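Probable TonB-dependent receptor (Pseudomonas aeruginosa, PDB 4K3F) probably serves as a periplasmic methionine-binding lipoprotein of the NlpA family, holding the amino acid between two lobes for transport. Local coordinates at residues G79-P84 / G234-A239. Numbering follows the deposited sequence.
Sequences GVHIEP and GAVVPA. With MSE (selenomethionine), chain B.
An antiparallel edge pairing in a periplasmic binding protein fold joins I82 to V237: the short C-terminal strand 237-238 closes one side of a six-stranded sheet by pairing with strand 75-82, whose end leads into the pocket that holds selenomethionine. I82 and V237 form the hydrogen-bonded pair, with I82 N 2.7 Å from V237 O and V237 N 2.8 Å from I82 O, both donors lying in the acceptor's carbonyl plane. Next to it, H81 and P238 make a non-hydrogen-bonded pair, which suits proline, lacking an N-H. Beyond the bridged pairs, A239 N donates to V80 O at 2.9 Å, standing 41° above the carbonyl plane. On the face carrying I82 and V237, I82 CD1 reaches A239 CB at 3.8 Å, and P84 CD meets V237 CG2. A water gives hydrogen bonds to P84 O and A235 O, so the two segments stay joined where the strands have given way to loop. On the other face, V236 CG1 sits obliquely against the H81 ring, 3.4 Å from CD2; the imidazole also meets H14 and F56. With chi1 at 70°, H81 CG lies between its backbone N and carbonyl carbon, and NE2 donates to E83 OE2, which lies nearly in the imidazole plane and offers its anti lone pair. This second-shell bond helps fix the carboxylate, whose OE1 accepts a hydrogen bond from the bound selenomethionine's amino N at 2.6 Å.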
loop_
_atom_site.group_PDB
_atom_site.type_symbol
_atom_site.label_atom_id
_atom_site.label_comp_id
_atom_site.label_asym_id
_atom_site.label_seq_id
_atom_site.Cartn_x
_atom_site.Cartn_y
_atom_site.Cartn_z
ATOM N N GLY A 79 -7.330 -6.757 -8.675
ATOM C CA GLY A 79 -7.202 -5.546 -7.919
ATOM C C GLY A 79 -8.379 -5.380 -6.991
ATOM O O GLY A 79 -9.497 -5.793 -7.291
ATOM N N VAL A 80 -8.136 -4.805 -5.836
ATOM C CA VAL A 80 -9.144 -4.691 -4.834
ATOM C C VAL A 80 -9.452 -3.263 -4.429
ATOM O O VAL A 80 -10.612 -2.878 -4.451
ATOM C CB VAL A 80 -8.824 -5.543 -3.600
ATOM C CG1 VAL A 80 -9.990 -5.470 -2.620
ATOM C CG2 VAL A 80 -8.584 -7.001 -3.963
ATOM N N HIS A 81 -8.437 -2.501 -4.010
ATOM C CA HIS A 81 -8.643 -1.181 -3.464
ATOM C C HIS A 81 -7.427 -0.310 -3.642
ATOM O O HIS A 81 -6.340 -0.804 -3.970
ATOM C CB HIS A 81 -8.999 -1.243 -1.967
ATOM C CG HIS A 81 -7.862 -1.659 -1.091
ATOM N ND1 HIS A 81 -7.654 -2.949 -0.662
ATOM C CD2 HIS A 81 -6.853 -0.929 -0.560
ATOM C CE1 HIS A 81 -6.573 -2.994 0.092
ATOM N NE2 HIS A 81 -6.067 -1.779 0.165
ATOM N N ILE A 82 -7.631 0.981 -3.434
ATOM C CA ILE A 82 -6.529 1.950 -3.474
ATOM C C ILE A 82 -6.461 2.589 -2.105
ATOM O O ILE A 82 -7.504 2.784 -1.448
ATOM C CB ILE A 82 -6.748 3.053 -4.564
ATOM C CG1 ILE A 82 -7.020 2.418 -5.929
ATOM C CG2 ILE A 82 -5.541 3.957 -4.696
ATOM C CD1 ILE A 82 -8.420 2.697 -6.425
ATOM N N GLU A 83 -5.255 2.925 -1.667
ATOM C CA GLU A 83 -5.013 3.602 -0.374
ATOM C C GLU A 83 -4.283 4.894 -0.651
ATOM O O GLU A 83 -3.066 4.931 -0.579
ATOM C CB GLU A 83 -4.103 2.749 0.526
ATOM C CG GLU A 83 -4.703 1.455 0.969
ATOM C CD GLU A 83 -3.728 0.530 1.702
ATOM O OE1 GLU A 83 -2.627 0.950 2.189
ATOM O OE2 GLU A 83 -4.073 -0.636 1.767
ATOM N N PRO A 84 -5.008 5.969 -0.986
ATOM C CA PRO A 84 -4.291 7.203 -1.323
ATOM C C PRO A 84 -3.295 7.615 -0.240
ATOM O O PRO A 84 -3.639 7.706 0.949
ATOM C CB PRO A 84 -5.411 8.212 -1.501
ATOM C CG PRO A 84 -6.533 7.373 -2.009
ATOM C CD PRO A 84 -6.439 6.077 -1.214
ATOM N N GLY A 234 -13.483 6.513 3.122
ATOM C CA GLY A 234 -12.755 7.198 2.065
ATOM C C GLY A 234 -11.240 7.034 2.142
ATOM O O GLY A 234 -10.538 7.368 1.189
ATOM N N ALA A 235 -10.706 6.521 3.254
ATOM C CA ALA A 235 -9.250 6.291 3.337
ATOM C C ALA A 235 -8.787 5.128 2.470
ATOM O O ALA A 235 -7.582 5.048 2.064
ATOM C CB ALA A 235 -8.863 6.043 4.779
ATOM N N VAL A 236 -9.723 4.210 2.204
ATOM C CA VAL A 236 -9.512 3.034 1.371
ATOM C C VAL A 236 -10.638 3.060 0.349
ATOM O O VAL A 236 -11.816 3.168 0.726
ATOM C CB VAL A 236 -9.513 1.737 2.193
ATOM C CG1 VAL A 236 -9.284 0.521 1.313
ATOM C CG2 VAL A 236 -8.465 1.835 3.288
ATOM N N VAL A 237 -10.259 3.101 -0.924
ATOM C CA VAL A 237 -11.194 3.279 -2.014
ATOM C C VAL A 237 -11.322 1.978 -2.800
ATOM O O VAL A 237 -10.304 1.437 -3.282
ATOM C CB VAL A 237 -10.689 4.396 -2.936
ATOM C CG1 VAL A 237 -11.620 4.590 -4.124
ATOM C CG2 VAL A 237 -10.502 5.695 -2.169
ATOM N N PRO A 238 -12.540 1.428 -2.946
ATOM C CA PRO A 238 -12.686 0.277 -3.790
ATOM C C PRO A 238 -12.219 0.533 -5.239
ATOM O O PRO A 238 -12.461 1.620 -5.800
ATOM C CB PRO A 238 -14.184 0.006 -3.773
ATOM C CG PRO A 238 -14.735 0.744 -2.599
ATOM C CD PRO A 238 -13.825 1.897 -2.372
ATOM N N ALA A 239 -11.595 -0.472 -5.844
ATOM C CA ALA A 239 -11.001 -0.353 -7.163
ATOM C C ALA A 239 -11.810 -1.172 -8.167
ATOM O O ALA A 239 -11.258 -1.800 -9.057
ATOM C CB ALA A 239 -9.563 -0.838 -7.116
HETATM N N MSE B 300 -1.049 -0.919 1.275
HETATM C CA MSE B 300 0.195 -0.250 0.798
HETATM C C MSE B 300 -0.243 0.929 -0.063
HETATM O O MSE B 300 -1.160 0.784 -0.878
HETATM O OXT MSE B 300 0.326 2.022 0.044
HETATM C CB MSE B 300 1.091 -1.209 -0.004
HETATM C CG MSE B 300 2.370 -0.554 -0.468
HETATM SE SE MSE B 300 3.377 -1.774 -1.633
HETATM C CE MSE B 300 3.876 -3.086 -0.369
HETATM O O HOH W 1 -6.112 7.395 2.150
#